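Local coordinates for protein abietadiene synthase, chloroplastic (Abies grandis, PDB 3S9V) that belongs to the terpene synthases and is a mainly helical plant enzyme of the chloroplast, with an N-terminal terpene synthase domain and a metal-binding domain, at residues A[31-36]-A[464-469]; A[698-703]-A[714-719]. One frame throughout, in Å; residues are numbered along the deposited sequence.

How the contacts relate
The modelled chain begins just before helix 29-46, and contact 1 sets that first helix against the start of the long helix 461-491, closing a loop of 427 residues that takes in the N-terminal terpene synthase family region. The chain then runs on through the metal-binding family region, where contact 2 closes a far shorter loop, with ten residues between segments 698-703 and 714-719, on helices 699-706 and 712-736. The two follow in series, neither nested nor crossed. The centres of contacts 1 and 2 are about 49 Å apart, on opposite sides of the chain's centre. Contact 1 ties the N-terminal end to the middle of the sequence; contact 2 ties two successive helices.

Contact 1. Residues A[31-36]-A[464-469]; sequences KRIETL and LELAKL
Segments 31-36 and 464-469, each a piece of a longer helix, run roughly antiparallel, their N-to-C directions 140° apart and their axes 9.8 Å from each other at closest approach. The backbones come nearest at Ile-33 and Leu-466, with 6.2 Å between their CA atoms. Along the partly exposed border, Arg-32 and Glu-465 form a salt bridge. Arg-32 leaves its helix with CG opposite the backbone nitrogen (chi1 -180°) and bends at chi2, which turns its NE edge to the carboxylate, and NE donates to Glu-465 OE1 over 2.6 Å. The oxygen lies near the guanidinium plane but is itself met from above the carboxylate plane, the two planes being 60° apart. NH2 adds weak bonds to both OE1 and OE2, so the arginine grips both oxygens. Glu-465 reaches it with a fully extended chain, and its CG packs on Leu-36 CD1 at 3.7 Å. Leu-36 CD2 sits over a face of the guanidinium, a greasy cover that suits its flat, weakly hydrated surface. Inside this polar border the branched aliphatic chains fill the interface: Ile-33 CG2 meets Leu-466 CD1 at 3.9 Å, while Ile-33 CG1 lies against Leu-469 CB, the two side chains running in opposite directions alongside each other. Leu-469 CD1 lies 3.7 Å from Arg-32 CG and also touches Leu-36 CD1. Leu-466 packs further on Ile-37 and Ile-40 of the first helix and on Phe-289. This is ordinary antiparallel helix packing, an apolar seam with a salt bridge at its margin, here joining the N-terminal helix to helix 461-491 in a mainly helical terpene synthase.

Contact 2. Residues A[698-703]-A[714-719]; sequences SAIQCY and EALQHV
Two consecutive helices, 699-706 and 712-736, joined by a short connection, pack against each other here, both segments lying in the terpene synthase metal-binding family region. Their segments approach to 9.3 Å between axes at an angle of 120°, and the CA atoms of Ile-700 and Leu-716 are nearest. The first helix starts at Ser-698, an N-cap whose OG accepts from Gln-701 N. A hydroxyl suits that place because it can satisfy an amide that has no carbonyl of a preceding turn to bond to; Asp-683 of helix 669-693 serves the neighbouring amide of Ala-699.

The aromatic part of the contact is an offset stack of Tyr-703 on His-718, with ring centroids 4.0 Å apart and planes only 12° from parallel. His-718 ND1 lies over the tyrosine face toward its rim, 3.1 Å from Tyr-703 CZ, and Tyr-703 OH in turn sits above the centre of the imidazole. Both rings leave their helices with CG anti to the backbone nitrogen, which carries them across the gap until their faces overlap. Ala-715, too small to keep the helices apart, places CB at the edge of the tyrosine ring, 4.0 Å from Tyr-703 CD2. Farther along, Ile-700 CG1 meets Leu-716 CD1 at 3.9 Å and Val-719 CG2 more loosely, and Ala-699 CB touches Val-719 CG1 at 4.5 Å.

Chemically, the contact pairs a largely buried aliphatic patch with a partly exposed stack. The electron-rich phenol face could favour a protonated imidazole, though the geometry does not show its state, and the near-parallel overlap limits how either ring can turn.

Contact 1. Residues A[31-36]-A[464-469]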
ATOM      1  N   LYS A  31      -4.336  -3.592 -27.893  1.00 47.01           N
ATOM      2  CA  LYS A  31      -5.664  -3.018 -28.044  1.00 45.95           C
ATOM      3  C   LYS A  31      -6.464  -3.319 -26.784  1.00 40.84           C
ATOM      4  O   LYS A  31      -7.229  -2.483 -26.308  1.00 40.61           O
ATOM      5  CB  LYS A  31      -6.380  -3.614 -29.257  1.00 52.14           C
ATOM      6  CG  LYS A  31      -7.815  -3.133 -29.423  1.00 54.71           C
ATOM      7  CD  LYS A  31      -8.550  -3.958 -30.466  1.00 65.93           C
ATOM      8  CE  LYS A  31     -10.018  -3.570 -30.553  1.00 69.48           C
ATOM      9  NZ  LYS A  31     -10.758  -4.422 -31.526  1.00 71.49           N
ATOM     10  N   ARG A  32      -6.281  -4.521 -26.252  1.00 35.60           N
ATOM     11  CA  ARG A  32      -6.977  -4.930 -25.045  1.00 38.52           C
ATOM     12  C   ARG A  32      -6.582  -3.994 -23.897  1.00 41.00           C
ATOM     13  O   ARG A  32      -7.427  -3.594 -23.093  1.00 40.40           O
ATOM     14  CB  ARG A  32      -6.626  -6.384 -24.703  1.00 36.78           C
ATOM     15  CG  ARG A  32      -7.305  -6.931 -23.446  1.00 36.19           C
ATOM     16  CD  ARG A  32      -8.832  -6.748 -23.474  1.00 33.27           C
ATOM     17  NE  ARG A  32      -9.486  -7.493 -22.396  1.00 33.88           N
ATOM     18  CZ  ARG A  32     -10.730  -7.278 -21.970  1.00 37.08           C
ATOM     19  NH1 ARG A  32     -11.474  -6.332 -22.527  1.00 37.74           N
ATOM     20  NH2 ARG A  32     -11.228  -8.009 -20.978  1.00 29.88           N
ATOM     21  N   ILE A  33      -5.295  -3.649 -23.838  1.00 38.29           N
ATOM     22  CA  ILE A  33      -4.767  -2.752 -22.816  1.00 33.65           C
ATOM     23  C   ILE A  33      -5.446  -1.390 -22.940  1.00 32.85           C
ATOM     24  O   ILE A  33      -5.834  -0.780 -21.943  1.00 30.39           O
ATOM     25  CB  ILE A  33      -3.226  -2.586 -22.973  1.00 37.61           C
ATOM     26  CG1 ILE A  33      -2.521  -3.868 -22.521  1.00 39.04           C
ATOM     27  CG2 ILE A  33      -2.727  -1.374 -22.178  1.00 23.62           C
ATOM     28  CD1 ILE A  33      -1.025  -3.856 -22.730  1.00 35.14           C
ATOM     29  N   GLU A  34      -5.594  -0.918 -24.171  1.00 33.92           N
ATOM     30  CA  GLU A  34      -6.235   0.365 -24.408  1.00 36.31           C
ATOM     31  C   GLU A  34      -7.700   0.289 -23.961  1.00 36.32           C
ATOM     32  O   GLU A  34      -8.221   1.207 -23.322  1.00 36.46           O
ATOM     33  CB  GLU A  34      -6.138   0.719 -25.896  1.00 40.44           C
ATOM     34  CG  GLU A  34      -6.697   2.092 -26.270  1.00 56.71           C
ATOM     35  CD  GLU A  34      -6.189   2.590 -27.627  1.00 61.65           C
ATOM     36  OE1 GLU A  34      -6.324   1.853 -28.630  1.00 52.51           O
ATOM     37  OE2 GLU A  34      -5.657   3.724 -27.682  1.00 61.35           O
ATOM     38  N   THR A  35      -8.351  -0.820 -24.291  1.00 32.29           N
ATOM     39  CA  THR A  35      -9.746  -1.029 -23.935  1.00 32.43           C
ATOM     40  C   THR A  35      -9.920  -0.995 -22.422  1.00 31.79           C
ATOM     41  O   THR A  35     -10.755  -0.260 -21.899  1.00 32.94           O
ATOM     42  CB  THR A  35     -10.252  -2.387 -24.473  1.00 32.01           C
ATOM     43  OG1 THR A  35     -10.121  -2.407 -25.897  1.00 32.93           O
ATOM     44  CG2 THR A  35     -11.710  -2.607 -24.106  1.00 29.86           C
ATOM     45  N   LEU A  36      -9.125  -1.795 -21.724  1.00 30.32           N
ATOM     46  CA  LEU A  36      -9.194  -1.854 -20.275  1.00 28.46           C
ATOM     47  C   LEU A  36      -9.007  -0.482 -19.642  1.00 27.73           C
ATOM     48  O   LEU A  36      -9.708  -0.124 -18.693  1.00 29.83           O
ATOM     49  CB  LEU A  36      -8.140  -2.826 -19.751  1.00 21.66           C
ATOM     50  CG  LEU A  36      -8.502  -4.294 -19.987  1.00 21.71           C
ATOM     51  CD1 LEU A  36      -7.288  -5.192 -19.800  1.00 29.91           C
ATOM     52  CD2 LEU A  36      -9.602  -4.680 -19.020  1.00 23.85           C
ATOM     53  N   LEU A 464      -6.886  -6.512 -12.516  1.00 22.54           N
ATOM     54  CA  LEU A 464      -5.906  -7.588 -12.568  1.00 24.16           C
ATOM     55  C   LEU A 464      -5.501  -7.955 -13.991  1.00 27.38           C
ATOM     56  O   LEU A 464      -4.329  -8.228 -14.261  1.00 28.16           O
ATOM     57  CB  LEU A 464      -6.446  -8.832 -11.856  1.00 17.74           C
ATOM     58  CG  LEU A 464      -5.428  -9.970 -11.742  1.00 22.14           C
ATOM     59  CD1 LEU A 464      -4.145  -9.451 -11.087  1.00 15.35           C
ATOM     60  CD2 LEU A 464      -6.014 -11.112 -10.941  1.00 11.71           C
ATOM     61  N   GLU A 465      -6.469  -7.971 -14.897  1.00 26.23           N
ATOM     62  CA  GLU A 465      -6.185  -8.298 -16.282  1.00 24.26           C
ATOM     63  C   GLU A 465      -5.213  -7.263 -16.836  1.00 22.87           C
ATOM     64  O   GLU A 465      -4.230  -7.608 -17.492  1.00 26.56           O
ATOM     65  CB  GLU A 465      -7.477  -8.289 -17.099  1.00 31.59           C
ATOM     66  CG  GLU A 465      -7.296  -8.664 -18.559  1.00 43.66           C
ATOM     67  CD  GLU A 465      -8.608  -8.695 -19.321  1.00 50.64           C
ATOM     68  OE1 GLU A 465      -8.586  -9.051 -20.519  1.00 52.98           O
ATOM     69  OE2 GLU A 465      -9.657  -8.367 -18.722  1.00 50.12           O
ATOM     70  N   LEU A 466      -5.483  -5.992 -16.560  1.00 21.38           N
ATOM     71  CA  LEU A 466      -4.619  -4.927 -17.046  1.00 24.92           C
ATOM     72  C   LEU A 466      -3.241  -4.968 -16.388  1.00 25.70           C
ATOM     73  O   LEU A 466      -2.232  -4.743 -17.050  1.00 23.43           O
ATOM     74  CB  LEU A 466      -5.260  -3.567 -16.795  1.00 20.65           C
ATOM     75  CG  LEU A 466      -4.415  -2.371 -17.211  1.00 20.01           C
ATOM     76  CD1 LEU A 466      -4.110  -2.451 -18.709  1.00 18.18           C
ATOM     77  CD2 LEU A 466      -5.161  -1.089 -16.873  1.00 18.32           C
ATOM     78  N   ALA A 467      -3.208  -5.261 -15.089  1.00 22.92           N
ATOM     79  CA  ALA A 467      -1.955  -5.333 -14.340  1.00 20.64           C
ATOM     80  C   ALA A 467      -1.010  -6.398 -14.907  1.00 24.16           C
ATOM     81  O   ALA A 467       0.210  -6.206 -14.948  1.00 24.09           O
ATOM     82  CB  ALA A 467      -2.242  -5.632 -12.871  1.00 15.81           C
ATOM     83  N   LYS A 468      -1.571  -7.527 -15.332  1.00 21.78           N
ATOM     84  CA  LYS A 468      -0.758  -8.599 -15.884  1.00 24.07           C
ATOM     85  C   LYS A 468      -0.267  -8.251 -17.290  1.00 24.25           C
ATOM     86  O   LYS A 468       0.922  -8.383 -17.595  1.00 23.03           O
ATOM     87  CB  LYS A 468      -1.552  -9.910 -15.896  1.00 22.93           C
ATOM     88  CG  LYS A 468      -1.857 -10.451 -14.505  1.00 25.01           C
ATOM     89  CD  LYS A 468      -2.563 -11.802 -14.565  1.00 29.54           C
ATOM     90  CE  LYS A 468      -2.736 -12.390 -13.173  1.00 31.02           C
ATOM     91  NZ  LYS A 468      -3.510 -13.664 -13.202  1.00 36.77           N
ATOM     92  N   LEU A 469      -1.180  -7.796 -18.139  1.00 24.10           N
ATOM     93  CA  LEU A 469      -0.814  -7.426 -19.499  1.00 25.30           C
ATOM     94  C   LEU A 469       0.229  -6.310 -19.503  1.00 24.71           C
ATOM     95  O   LEU A 469       1.181  -6.337 -20.282  1.00 25.57           O
ATOM     96  CB  LEU A 469      -2.055  -6.969 -20.279  1.00 23.60           C
ATOM     97  CG  LEU A 469      -3.046  -8.050 -20.730  1.00 30.63           C
ATOM     98  CD1 LEU A 469      -4.323  -7.412 -21.258  1.00 21.70           C
ATOM     99  CD2 LEU A 469      -2.399  -8.910 -21.808  1.00 28.44           C
TER

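Contact 2. Residues A[698-703]-A[714-719]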
ATOM      1  N   SER A 698      35.542   2.915   8.287  1.00 37.22           N
ATOM      2  CA  SER A 698      34.147   2.759   7.902  1.00 36.87           C
ATOM      3  C   SER A 698      33.230   3.451   8.903  1.00 37.11           C
ATOM      4  O   SER A 698      33.673   3.917   9.951  1.00 40.47           O
ATOM      5  CB  SER A 698      33.774   1.271   7.810  1.00 45.78           C
ATOM      6  OG  SER A 698      33.644   0.672   9.092  1.00 53.37           O
ATOM      7  N   ALA A 699      31.947   3.520   8.581  1.00 31.83           N
ATOM      8  CA  ALA A 699      31.005   4.155   9.480  1.00 30.22           C
ATOM      9  C   ALA A 699      31.197   3.625  10.902  1.00 34.81           C
ATOM     10  O   ALA A 699      31.531   4.384  11.807  1.00 37.19           O
ATOM     11  CB  ALA A 699      29.588   3.900   9.010  1.00 25.14           C
ATOM     12  N   ILE A 700      31.006   2.322  11.090  1.00 37.47           N
ATOM     13  CA  ILE A 700      31.142   1.707  12.409  1.00 38.08           C
ATOM     14  C   ILE A 700      32.530   1.895  13.010  1.00 37.78           C
ATOM     15  O   ILE A 700      32.659   2.396  14.127  1.00 36.27           O
ATOM     16  CB  ILE A 700      30.828   0.185  12.372  1.00 41.60           C
ATOM     17  CG1 ILE A 700      29.367  -0.051  11.980  1.00 45.83           C
ATOM     18  CG2 ILE A 700      31.070  -0.430  13.741  1.00 38.68           C
ATOM     19  CD1 ILE A 700      29.038   0.317  10.548  1.00 51.78           C
ATOM     20  N   GLN A 701      33.561   1.500  12.267  1.00 37.67           N
ATOM     21  CA  GLN A 701      34.941   1.618  12.733  1.00 41.54           C
ATOM     22  C   GLN A 701      35.278   3.022  13.219  1.00 44.33           C
ATOM     23  O   GLN A 701      35.905   3.198  14.269  1.00 46.27           O
ATOM     24  CB  GLN A 701      35.905   1.217  11.616  1.00 45.20           C
ATOM     25  CG  GLN A 701      35.769  -0.240  11.193  1.00 66.31           C
ATOM     26  CD  GLN A 701      36.699  -0.623  10.052  1.00 77.27           C
ATOM     27  OE1 GLN A 701      36.562  -0.133   8.930  1.00 81.51           O
ATOM     28  NE2 GLN A 701      37.654  -1.506  10.338  1.00 81.43           N
ATOM     29  N   CYS A 702      34.851   4.022  12.454  1.00 41.64           N
ATOM     30  CA  CYS A 702      35.111   5.414  12.793  1.00 38.72           C
ATOM     31  C   CYS A 702      34.333   5.875  14.015  1.00 37.60           C
ATOM     32  O   CYS A 702      34.858   6.616  14.848  1.00 35.93           O
ATOM     33  CB  CYS A 702      34.778   6.319  11.603  1.00 35.70           C
ATOM     34  SG  CYS A 702      35.891   6.129  10.189  1.00 33.29           S
ATOM     35  N   TYR A 703      33.083   5.439  14.129  1.00 37.79           N
ATOM     36  CA  TYR A 703      32.273   5.847  15.264  1.00 41.10           C
ATOM     37  C   TYR A 703      32.903   5.294  16.526  1.00 45.63           C
ATOM     38  O   TYR A 703      32.919   5.946  17.577  1.00 47.70           O
ATOM     39  CB  TYR A 703      30.839   5.328  15.142  1.00 35.59           C
ATOM     40  CG  TYR A 703      29.927   5.947  16.176  1.00 35.70           C
ATOM     41  CD1 TYR A 703      29.672   7.316  16.166  1.00 34.76           C
ATOM     42  CD2 TYR A 703      29.364   5.183  17.195  1.00 36.84           C
ATOM     43  CE1 TYR A 703      28.890   7.911  17.139  1.00 33.94           C
ATOM     44  CE2 TYR A 703      28.570   5.775  18.185  1.00 34.43           C
ATOM     45  CZ  TYR A 703      28.342   7.140  18.145  1.00 33.53           C
ATOM     46  OH  TYR A 703      27.568   7.747  19.107  1.00 41.87           O
ATOM     47  N   GLU A 714      26.565  -1.389  20.550  1.00 77.69           N
ATOM     48  CA  GLU A 714      25.984  -0.067  20.787  1.00 74.74           C
ATOM     49  C   GLU A 714      26.246   0.872  19.608  1.00 68.69           C
ATOM     50  O   GLU A 714      25.453   1.775  19.326  1.00 64.51           O
ATOM     51  CB  GLU A 714      26.581   0.539  22.062  1.00 81.68           C
ATOM     52  CG  GLU A 714      25.816   1.727  22.625  1.00 92.83           C
ATOM     53  CD  GLU A 714      24.552   1.313  23.357  1.00 99.98           C
ATOM     54  OE1 GLU A 714      23.690   0.655  22.735  1.00102.59           O
ATOM     55  OE2 GLU A 714      24.422   1.647  24.556  1.00101.40           O
ATOM     56  N   ALA A 715      27.370   0.652  18.932  1.00 64.55           N
ATOM     57  CA  ALA A 715      27.762   1.454  17.779  1.00 61.76           C
ATOM     58  C   ALA A 715      26.905   1.085  16.574  1.00 59.75           C
ATOM     59  O   ALA A 715      26.140   1.908  16.076  1.00 58.79           O
ATOM     60  CB  ALA A 715      29.244   1.232  17.459  1.00 57.31           C
ATOM     61  N   LEU A 716      27.041  -0.155  16.112  1.00 57.77           N
ATOM     62  CA  LEU A 716      26.270  -0.631  14.970  1.00 56.12           C
ATOM     63  C   LEU A 716      24.842  -0.113  15.095  1.00 56.79           C
ATOM     64  O   LEU A 716      24.270   0.423  14.140  1.00 56.06           O
ATOM     65  CB  LEU A 716      26.274  -2.160  14.932  1.00 56.38           C
ATOM     66  CG  LEU A 716      25.598  -2.851  13.746  1.00 61.35           C
ATOM     67  CD1 LEU A 716      26.286  -2.447  12.447  1.00 65.00           C
ATOM     68  CD2 LEU A 716      25.660  -4.363  13.934  1.00 64.87           C
ATOM     69  N   GLN A 717      24.275  -0.263  16.287  1.00 55.68           N
ATOM     70  CA  GLN A 717      22.918   0.198  16.534  1.00 55.76           C
ATOM     71  C   GLN A 717      22.802   1.704  16.339  1.00 52.87           C
ATOM     72  O   GLN A 717      21.862   2.179  15.698  1.00 54.71           O
ATOM     73  CB  GLN A 717      22.463  -0.181  17.947  1.00 59.57           C
ATOM     74  CG  GLN A 717      21.148   0.473  18.351  1.00 73.16           C
ATOM     75  CD  GLN A 717      20.559  -0.108  19.619  1.00 79.35           C
ATOM     76  OE1 GLN A 717      21.247  -0.258  20.629  1.00 83.22           O
ATOM     77  NE2 GLN A 717      19.270  -0.430  19.574  1.00 80.89           N
ATOM     78  N   HIS A 718      23.744   2.462  16.889  1.00 47.60           N
ATOM     79  CA  HIS A 718      23.701   3.913  16.738  1.00 45.45           C
ATOM     80  C   HIS A 718      23.697   4.311  15.256  1.00 42.47           C
ATOM     81  O   HIS A 718      22.984   5.234  14.853  1.00 39.65           O
ATOM     82  CB  HIS A 718      24.885   4.565  17.449  1.00 44.96           C
ATOM     83  CG  HIS A 718      25.012   6.031  17.176  1.00 45.15           C
ATOM     84  ND1 HIS A 718      25.908   6.544  16.262  1.00 42.77           N
ATOM     85  CD2 HIS A 718      24.322   7.089  17.661  1.00 43.55           C
ATOM     86  CE1 HIS A 718      25.763   7.854  16.195  1.00 40.97           C
ATOM     87  NE2 HIS A 718      24.807   8.211  17.034  1.00 42.99           N
ATOM     88  N   VAL A 719      24.492   3.610  14.452  1.00 37.60           N
ATOM     89  CA  VAL A 719      24.552   3.885  13.025  1.00 37.49           C
ATOM     90  C   VAL A 719      23.206   3.578  12.361  1.00 38.01           C
ATOM     91  O   VAL A 719      22.818   4.248  11.406  1.00 38.13           O
ATOM     92  CB  VAL A 719      25.665   3.067  12.353  1.00 34.57           C
ATOM     93  CG1 VAL A 719      25.572   3.201  10.845  1.00 36.44           C
ATOM     94  CG2 VAL A 719      27.017   3.558  12.841  1.00 26.76           C
TER